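Local coordinates for spectinomycin phosphotransferase (Legionella pneumophila, PDB 3I1A), which phosphorylates the antibiotic spectinomycin, probably with ATP as phosphate donor, and so acts as a resistance factor, at residues I12-V17 with F95-Y100; S64-L69 with I78-T83. All blocks are in the same frame, centred on the assembly; numbering follows the deposited sequence.

Contact 1: I12-V17 with F95-Y100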
ATOM      1  N   ILE A  12      -2.606 -23.449 -19.643  1.00 26.50           N
ATOM      2  CA  ILE A  12      -3.813 -24.194 -19.910  1.00 28.00           C
ATOM      3  C   ILE A  12      -3.717 -25.489 -19.143  1.00 26.48           C
ATOM      4  O   ILE A  12      -4.615 -25.805 -18.368  1.00 24.83           O
ATOM      5  CB  ILE A  12      -4.011 -24.485 -21.405  1.00 30.36           C
ATOM      6  CG1 ILE A  12      -4.218 -23.168 -22.159  1.00 31.04           C
ATOM      7  CG2 ILE A  12      -5.218 -25.402 -21.599  1.00 30.22           C
ATOM      8  CD1 ILE A  12      -4.333 -23.341 -23.658  1.00 33.38           C
ATOM      9  N   GLU A  13      -2.620 -26.222 -19.332  1.00 24.48           N
ATOM     10  CA  GLU A  13      -2.448 -27.483 -18.619  1.00 24.23           C
ATOM     11  C   GLU A  13      -2.447 -27.297 -17.114  1.00 21.21           C
ATOM     12  O   GLU A  13      -3.094 -28.047 -16.399  1.00 21.75           O
ATOM     13  CB  GLU A  13      -1.132 -28.185 -19.011  1.00 28.43           C
ATOM     14  CG  GLU A  13      -0.806 -29.425 -18.129  1.00 34.10           C
ATOM     15  CD  GLU A  13       0.529 -30.116 -18.480  1.00 37.41           C
ATOM     16  OE1 GLU A  13       0.697 -30.554 -19.645  1.00 39.30           O
ATOM     17  OE2 GLU A  13       1.409 -30.237 -17.586  1.00 38.58           O
ATOM     18  N   LEU A  14      -1.696 -26.316 -16.621  1.00 20.51           N
ATOM     19  CA  LEU A  14      -1.621 -26.096 -15.181  1.00 19.00           C
ATOM     20  C   LEU A  14      -2.944 -25.694 -14.524  1.00 17.66           C
ATOM     21  O   LEU A  14      -3.265 -26.152 -13.413  1.00 17.24           O
ATOM     22  CB  LEU A  14      -0.545 -25.057 -14.869  1.00 20.08           C
ATOM     23  CG  LEU A  14       0.855 -25.563 -15.230  1.00 22.06           C
ATOM     24  CD1 LEU A  14       1.846 -24.406 -15.255  1.00 24.40           C
ATOM     25  CD2 LEU A  14       1.276 -26.609 -14.229  1.00 23.00           C
ATOM     26  N   LEU A  15      -3.706 -24.816 -15.170  1.00 17.21           N
ATOM     27  CA  LEU A  15      -4.967 -24.433 -14.575  1.00 17.50           C
ATOM     28  C   LEU A  15      -5.939 -25.623 -14.596  1.00 18.40           C
ATOM     29  O   LEU A  15      -6.723 -25.798 -13.669  1.00 19.39           O
ATOM     30  CB  LEU A  15      -5.548 -23.208 -15.303  1.00 18.12           C
ATOM     31  CG  LEU A  15      -4.687 -21.957 -14.998  1.00 20.03           C
ATOM     32  CD1 LEU A  15      -5.221 -20.739 -15.743  1.00 20.39           C
ATOM     33  CD2 LEU A  15      -4.702 -21.672 -13.507  1.00 24.70           C
ATOM     34  N   LYS A  16      -5.880 -26.457 -15.629  1.00 19.76           N
ATOM     35  CA  LYS A  16      -6.784 -27.606 -15.642  1.00 21.01           C
ATOM     36  C   LYS A  16      -6.423 -28.580 -14.524  1.00 21.49           C
ATOM     37  O   LYS A  16      -7.261 -28.959 -13.712  1.00 22.62           O
ATOM     38  CB  LYS A  16      -6.723 -28.345 -16.983  1.00 23.76           C
ATOM     39  CG  LYS A  16      -7.712 -29.520 -17.072  1.00 25.87           C
ATOM     40  CD  LYS A  16      -9.118 -29.051 -16.749  1.00 28.87           C
ATOM     41  CE  LYS A  16     -10.156 -30.165 -16.932  1.00 31.51           C
ATOM     42  NZ  LYS A  16     -10.518 -30.339 -18.364  1.00 31.34           N
ATOM     43  N   VAL A  17      -5.157 -28.969 -14.488  1.00 22.47           N
ATOM     44  CA  VAL A  17      -4.661 -29.910 -13.488  1.00 24.56           C
ATOM     45  C   VAL A  17      -4.881 -29.487 -12.038  1.00 24.87           C
ATOM     46  O   VAL A  17      -5.474 -30.228 -11.244  1.00 24.34           O
ATOM     47  CB  VAL A  17      -3.152 -30.180 -13.722  1.00 25.46           C
ATOM     48  CG1 VAL A  17      -2.528 -30.920 -12.535  1.00 27.65           C
ATOM     49  CG2 VAL A  17      -2.970 -31.000 -14.989  1.00 26.16           C
ATOM     50  N   PHE A  95       8.333 -22.597  -8.648  1.00 22.07           N
ATOM     51  CA  PHE A  95       7.548 -21.377  -8.644  1.00 22.39           C
ATOM     52  C   PHE A  95       6.140 -21.664  -8.148  1.00 20.96           C
ATOM     53  O   PHE A  95       5.746 -22.826  -7.993  1.00 21.36           O
ATOM     54  CB  PHE A  95       7.534 -20.707 -10.026  1.00 21.50           C
ATOM     55  CG  PHE A  95       6.809 -21.484 -11.090  1.00 22.60           C
ATOM     56  CD1 PHE A  95       5.460 -21.248 -11.349  1.00 22.14           C
ATOM     57  CD2 PHE A  95       7.477 -22.452 -11.832  1.00 25.08           C
ATOM     58  CE1 PHE A  95       4.784 -21.971 -12.336  1.00 22.23           C
ATOM     59  CE2 PHE A  95       6.805 -23.183 -12.826  1.00 25.88           C
ATOM     60  CZ  PHE A  95       5.459 -22.936 -13.071  1.00 25.02           C
ATOM     61  N   LYS A  96       5.418 -20.588  -7.869  1.00 20.16           N
ATOM     62  CA  LYS A  96       4.052 -20.633  -7.356  1.00 19.39           C
ATOM     63  C   LYS A  96       3.073 -20.041  -8.360  1.00 17.97           C
ATOM     64  O   LYS A  96       3.434 -19.131  -9.101  1.00 16.50           O
ATOM     65  CB  LYS A  96       3.941 -19.755  -6.112  1.00 20.18           C
ATOM     66  CG  LYS A  96       4.647 -20.212  -4.867  1.00 25.56           C
ATOM     67  CD  LYS A  96       4.303 -19.215  -3.732  1.00 25.73           C
ATOM     68  CE  LYS A  96       5.036 -19.540  -2.436  1.00 27.76           C
ATOM     69  NZ  LYS A  96       6.503 -19.343  -2.614  1.00 26.90           N
ATOM     70  N   ILE A  97       1.836 -20.550  -8.363  1.00 17.20           N
ATOM     71  CA  ILE A  97       0.767 -20.010  -9.223  1.00 16.86           C
ATOM     72  C   ILE A  97      -0.276 -19.453  -8.258  1.00 16.06           C
ATOM     73  O   ILE A  97      -0.647 -20.136  -7.310  1.00 16.03           O
ATOM     74  CB  ILE A  97       0.011 -21.108 -10.031  1.00 15.10           C
ATOM     75  CG1 ILE A  97       0.924 -21.768 -11.060  1.00 18.08           C
ATOM     76  CG2 ILE A  97      -1.181 -20.489 -10.787  1.00 16.02           C
ATOM     77  CD1 ILE A  97       0.188 -22.806 -11.944  1.00 19.80           C
ATOM     78  N   ILE A  98      -0.738 -18.228  -8.486  1.00 15.57           N
ATOM     79  CA  ILE A  98      -1.802 -17.633  -7.652  1.00 15.54           C
ATOM     80  C   ILE A  98      -2.833 -17.220  -8.659  1.00 15.39           C
ATOM     81  O   ILE A  98      -2.558 -16.371  -9.518  1.00 15.74           O
ATOM     82  CB  ILE A  98      -1.392 -16.333  -6.918  1.00 17.78           C
ATOM     83  CG1 ILE A  98      -0.037 -16.482  -6.225  1.00 21.23           C
ATOM     84  CG2 ILE A  98      -2.453 -16.018  -5.863  1.00 18.46           C
ATOM     85  CD1 ILE A  98      -0.082 -17.256  -4.972  1.00 25.63           C
ATOM     86  N   ALA A  99      -4.026 -17.799  -8.576  1.00 15.68           N
ATOM     87  CA  ALA A  99      -5.063 -17.466  -9.543  1.00 17.06           C
ATOM     88  C   ALA A  99      -6.181 -16.621  -8.928  1.00 17.78           C
ATOM     89  O   ALA A  99      -6.615 -16.878  -7.805  1.00 17.63           O
ATOM     90  CB  ALA A  99      -5.634 -18.753 -10.126  1.00 16.68           C
ATOM     91  N   TYR A 100      -6.601 -15.597  -9.671  1.00 19.43           N
ATOM     92  CA  TYR A 100      -7.684 -14.698  -9.262  1.00 22.88           C
ATOM     93  C   TYR A 100      -8.680 -14.464 -10.374  1.00 24.91           C
ATOM     94  O   TYR A 100      -8.365 -14.588 -11.569  1.00 25.27           O
ATOM     95  CB  TYR A 100      -7.176 -13.296  -8.887  1.00 22.94           C
ATOM     96  CG  TYR A 100      -6.248 -13.213  -7.718  1.00 23.81           C
ATOM     97  CD1 TYR A 100      -4.872 -13.287  -7.897  1.00 24.83           C
ATOM     98  CD2 TYR A 100      -6.742 -13.021  -6.425  1.00 24.84           C
ATOM     99  CE1 TYR A 100      -3.996 -13.163  -6.816  1.00 25.79           C
ATOM    100  CE2 TYR A 100      -5.884 -12.903  -5.335  1.00 25.96           C
ATOM    101  CZ  TYR A 100      -4.515 -12.971  -5.536  1.00 27.41           C
ATOM    102  OH  TYR A 100      -3.652 -12.834  -4.469  1.00 32.64           O
TER
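Leu14 carries most of this contact, facing Ile97 of the strand from helix 10-19. Its CB lies 3.8 Å from Ile97 CD1. Its CD1 reaches the same methyl, at 4.0 Å from Ile97 CD1. One methyl of the strand residue is thus covered by both the root and a branch of the leucine, and the two side chains meet at a slant. The extended chain of Ile97 explains the reach: with chi2 near -177°, CD1 is carried straight out toward the helix. Leu14 CD1 also comes to the edge of the Phe95 ring, near its plane, 4.5 Å from Phe95 CZ. That touch is loose. One residue on, Leu15 turns its end toward the strand: its CD2 stays 4.6 Å from Ala99 CB, a distant approach. Leu15 meets Ile51 of the adjacent strand 48-55 and Ile23 as well. No hydrogen bond joins the two segments, so they are held by apolar packing alone. Ile97 and Ala99 also touch Tyr19 near the end of the same helix. Strand 95-101 pairs with strand 48-55, which carries Phe50 and Lys52 of the ADP site. Helix 10-19 therefore packs on one face of a five-stranded antiparallel sheet, the sheet characteristic of the N-terminal lobe in the kinase-like aminoglycoside phosphotransferase fold.

Contact 2: S64-L69 with I78-T83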
ATOM      1  N   SER A  64       0.174 -15.805   3.431  0.50 22.03           N
ATOM      2  CA  SER A  64      -0.074 -16.202   4.815  0.50 20.49           C
ATOM      3  C   SER A  64      -1.150 -15.320   5.437  0.50 19.72           C
ATOM      4  O   SER A  64      -2.060 -15.802   6.106  0.50 19.39           O
ATOM      5  CB  SER A  64       1.202 -16.076   5.643  0.50 21.41           C
ATOM      6  OG  SER A  64       0.958 -16.433   6.995  0.50 23.63           O
ATOM      7  N   ILE A  65      -1.042 -14.016   5.213  1.00 19.21           N
ATOM      8  CA  ILE A  65      -2.015 -13.092   5.780  1.00 18.53           C
ATOM      9  C   ILE A  65      -3.376 -13.188   5.103  1.00 19.32           C
ATOM     10  O   ILE A  65      -4.386 -13.114   5.782  1.00 18.37           O
ATOM     11  CB  ILE A  65      -1.474 -11.653   5.739  1.00 18.02           C
ATOM     12  CG1 ILE A  65      -0.269 -11.566   6.678  1.00 17.53           C
ATOM     13  CG2 ILE A  65      -2.546 -10.655   6.175  1.00 17.82           C
ATOM     14  CD1 ILE A  65      -0.573 -12.014   8.114  1.00 14.87           C
ATOM     15  N   ILE A  66      -3.385 -13.370   3.784  1.00 20.40           N
ATOM     16  CA  ILE A  66      -4.627 -13.496   3.024  1.00 20.43           C
ATOM     17  C   ILE A  66      -5.364 -14.722   3.547  1.00 20.57           C
ATOM     18  O   ILE A  66      -6.582 -14.687   3.727  1.00 20.46           O
ATOM     19  CB  ILE A  66      -4.351 -13.684   1.496  1.00 21.45           C
ATOM     20  CG1 ILE A  66      -3.845 -12.374   0.885  1.00 22.18           C
ATOM     21  CG2 ILE A  66      -5.612 -14.148   0.777  1.00 23.87           C
ATOM     22  CD1 ILE A  66      -4.803 -11.222   1.035  1.00 24.18           C
ATOM     23  N   ARG A  67      -4.622 -15.801   3.801  1.00 21.62           N
ATOM     24  CA  ARG A  67      -5.242 -17.021   4.324  1.00 20.99           C
ATOM     25  C   ARG A  67      -5.797 -16.776   5.728  1.00 20.75           C
ATOM     26  O   ARG A  67      -6.926 -17.164   6.042  1.00 20.07           O
ATOM     27  CB  ARG A  67      -4.237 -18.177   4.366  1.00 24.20           C
ATOM     28  CG  ARG A  67      -4.862 -19.450   4.910  1.00 28.44           C
ATOM     29  CD  ARG A  67      -3.893 -20.256   5.727  1.00 33.09           C
ATOM     30  NE  ARG A  67      -3.913 -19.918   7.152  1.00 35.10           N
ATOM     31  CZ  ARG A  67      -3.037 -19.121   7.765  1.00 37.33           C
ATOM     32  NH1 ARG A  67      -2.044 -18.550   7.083  1.00 36.29           N
ATOM     33  NH2 ARG A  67      -3.143 -18.916   9.074  1.00 35.10           N
ATOM     34  N   LEU A  68      -5.022 -16.110   6.581  1.00 18.89           N
ATOM     35  CA  LEU A  68      -5.495 -15.836   7.938  1.00 17.86           C
ATOM     36  C   LEU A  68      -6.789 -15.016   7.906  1.00 19.09           C
ATOM     37  O   LEU A  68      -7.732 -15.332   8.621  1.00 19.62           O
ATOM     38  CB  LEU A  68      -4.414 -15.096   8.737  1.00 18.65           C
ATOM     39  CG  LEU A  68      -4.791 -14.592  10.132  1.00 18.25           C
ATOM     40  CD1 LEU A  68      -5.151 -15.738  11.038  1.00 22.26           C
ATOM     41  CD2 LEU A  68      -3.619 -13.820  10.712  1.00 19.37           C
ATOM     42  N   LEU A  69      -6.843 -13.978   7.071  1.00 18.69           N
ATOM     43  CA  LEU A  69      -8.061 -13.168   6.981  1.00 20.91           C
ATOM     44  C   LEU A  69      -9.213 -14.007   6.400  1.00 21.17           C
ATOM     45  O   LEU A  69     -10.359 -13.895   6.838  1.00 21.17           O
ATOM     46  CB  LEU A  69      -7.812 -11.920   6.109  1.00 22.22           C
ATOM     47  CG  LEU A  69      -6.732 -10.986   6.677  1.00 21.24           C
ATOM     48  CD1 LEU A  69      -6.450  -9.844   5.708  1.00 21.69           C
ATOM     49  CD2 LEU A  69      -7.140 -10.465   8.053  1.00 22.78           C
ATOM     50  N   ILE A  78     -10.284  -9.530  -2.197  1.00 17.51           N
ATOM     51  CA  ILE A  78     -10.436 -10.248  -3.453  1.00 17.50           C
ATOM     52  C   ILE A  78      -9.502 -11.424  -3.234  1.00 16.71           C
ATOM     53  O   ILE A  78      -8.290 -11.298  -3.403  1.00 17.33           O
ATOM     54  CB  ILE A  78      -9.985  -9.435  -4.662  1.00 19.52           C
ATOM     55  CG1 ILE A  78     -10.917  -8.229  -4.833  1.00 22.17           C
ATOM     56  CG2 ILE A  78     -10.032 -10.324  -5.929  1.00 20.10           C
ATOM     57  CD1 ILE A  78     -10.417  -7.212  -5.839  1.00 24.72           C
ATOM     58  N   PHE A  79     -10.073 -12.555  -2.819  1.00 17.38           N
ATOM     59  CA  PHE A  79      -9.294 -13.762  -2.539  1.00 17.30           C
ATOM     60  C   PHE A  79      -8.945 -14.555  -3.781  1.00 18.06           C
ATOM     61  O   PHE A  79      -9.656 -14.510  -4.791  1.00 17.26           O
ATOM     62  CB  PHE A  79     -10.055 -14.728  -1.626  1.00 17.77           C
ATOM     63  CG  PHE A  79     -10.338 -14.186  -0.257  1.00 19.59           C
ATOM     64  CD1 PHE A  79     -11.613 -13.708   0.078  1.00 21.15           C
ATOM     65  CD2 PHE A  79      -9.335 -14.160   0.699  1.00 19.45           C
ATOM     66  CE1 PHE A  79     -11.883 -13.212   1.364  1.00 21.22           C
ATOM     67  CE2 PHE A  79      -9.589 -13.665   1.980  1.00 22.75           C
ATOM     68  CZ  PHE A  79     -10.874 -13.190   2.311  1.00 23.01           C
ATOM     69  N   PRO A  80      -7.832 -15.303  -3.716  1.00 17.03           N
ATOM     70  CA  PRO A  80      -7.410 -16.124  -4.846  1.00 17.04           C
ATOM     71  C   PRO A  80      -8.456 -17.202  -5.050  1.00 18.86           C
ATOM     72  O   PRO A  80      -9.211 -17.528  -4.120  1.00 18.18           O
ATOM     73  CB  PRO A  80      -6.116 -16.775  -4.359  1.00 15.82           C
ATOM     74  CG  PRO A  80      -5.544 -15.780  -3.424  1.00 15.88           C
ATOM     75  CD  PRO A  80      -6.777 -15.220  -2.687  1.00 16.97           C
ATOM     76  N   ILE A  81      -8.497 -17.743  -6.262  1.00 19.45           N
ATOM     77  CA  ILE A  81      -9.388 -18.857  -6.566  1.00 19.35           C
ATOM     78  C   ILE A  81      -8.731 -20.054  -5.851  1.00 19.79           C
ATOM     79  O   ILE A  81      -7.507 -20.190  -5.873  1.00 18.50           O
ATOM     80  CB  ILE A  81      -9.414 -19.138  -8.095  1.00 20.20           C
ATOM     81  CG1 ILE A  81     -10.005 -17.943  -8.853  1.00 23.37           C
ATOM     82  CG2 ILE A  81     -10.212 -20.415  -8.390  1.00 20.97           C
ATOM     83  CD1 ILE A  81     -11.402 -17.570  -8.414  1.00 23.82           C
ATOM     84  N   HIS A  82      -9.521 -20.909  -5.202  1.00 18.50           N
ATOM     85  CA  HIS A  82      -8.973 -22.067  -4.509  1.00 20.29           C
ATOM     86  C   HIS A  82      -8.503 -23.140  -5.476  1.00 19.28           C
ATOM     87  O   HIS A  82      -9.140 -23.358  -6.517  1.00 19.61           O
ATOM     88  CB  HIS A  82     -10.040 -22.738  -3.640  1.00 21.99           C
ATOM     89  CG  HIS A  82     -10.451 -21.950  -2.443  1.00 26.68           C
ATOM     90  ND1 HIS A  82     -10.407 -20.576  -2.398  1.00 26.92           N
ATOM     91  CD2 HIS A  82     -10.996 -22.348  -1.270  1.00 27.64           C
ATOM     92  CE1 HIS A  82     -10.908 -20.157  -1.250  1.00 28.54           C
ATOM     93  NE2 HIS A  82     -11.274 -21.214  -0.548  1.00 30.16           N
ATOM     94  N   THR A  83      -7.415 -23.829  -5.130  1.00 18.80           N
ATOM     95  CA  THR A  83      -6.938 -24.936  -5.954  1.00 20.15           C
ATOM     96  C   THR A  83      -7.887 -26.086  -5.625  1.00 21.22           C
ATOM     97  O   THR A  83      -8.709 -25.951  -4.726  1.00 22.39           O
ATOM     98  CB  THR A  83      -5.530 -25.381  -5.585  1.00 21.36           C
ATOM     99  OG1 THR A  83      -5.549 -26.016  -4.294  1.00 19.30           O
ATOM    100  CG2 THR A  83      -4.586 -24.178  -5.572  1.00 17.25           C
TER
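With chi1 of Ile66 at -72°, CG1 sits beside the backbone N and CG2 takes the position opposite that N, where it meets Phe79 and Pro80. Phe79 in turn has CG anti to its own carbonyl carbon (chi1 -64°), which swings the ring in toward helix 61-71. The two side chains run past each other in opposite directions. Ile66 CG2 ends 3.7 Å from Phe79 CD2. The same methyl lies 3.8 Å from Pro80 CD, so it is shared by the phenyl ring and the proline ring. Further out along the ring edge, Phe79 CE2 meets the helix backbone, 3.6 Å from Ile66 O. The oxygen lies in the plane of the ring, at its edge. Leu69 adds a looser backbone touch, with its carbonyl carbon C 4.4 Å from Phe79 CE2.

Other residues complete the surroundings. His70 meets the Phe79 ring edge-to-face, and Pro80 rests on Ile98 and Tyr100 of strand 95-101. Ile66 also touches Trp231 and lies about 4 Å from a bound MES molecule, probably from the crystallisation liquor. Helix 61-71 follows the third strand of the sheet, the place of the αC helix in protein kinases. Segment 78-83 runs beside the end of strand 95-101, with Ile81 bonded through its backbone to Ala99, and meets the helix at Phe79 and Pro80.

No hydrogen bond crosses between the segments. The contact rests on apolar packing, to which the slightly positive ring edge probably adds a weak electrostatic attraction for the carbonyl oxygen.

Overall arrangement
From the N terminus, the chain first forms helix 10-19 and three strands of the sheet, then helix 61-71. Contact 2 closes a short loop where the chain leaves that helix and returns to touch it at Phe79 and Pro80. Contact 1 closes a much longer loop when strand 95-101 meets helix 10-19. Contact 2 is nested inside this loop. The centres are 15 Å apart, and the contacts touch directly: Ile81 N lies 2.6 Å from Ala99 O, a probable hydrogen bond, and Tyr100 packs on Pro80. Together they tie the N-terminal helix, the sheet and helix 61-71 into one lobe.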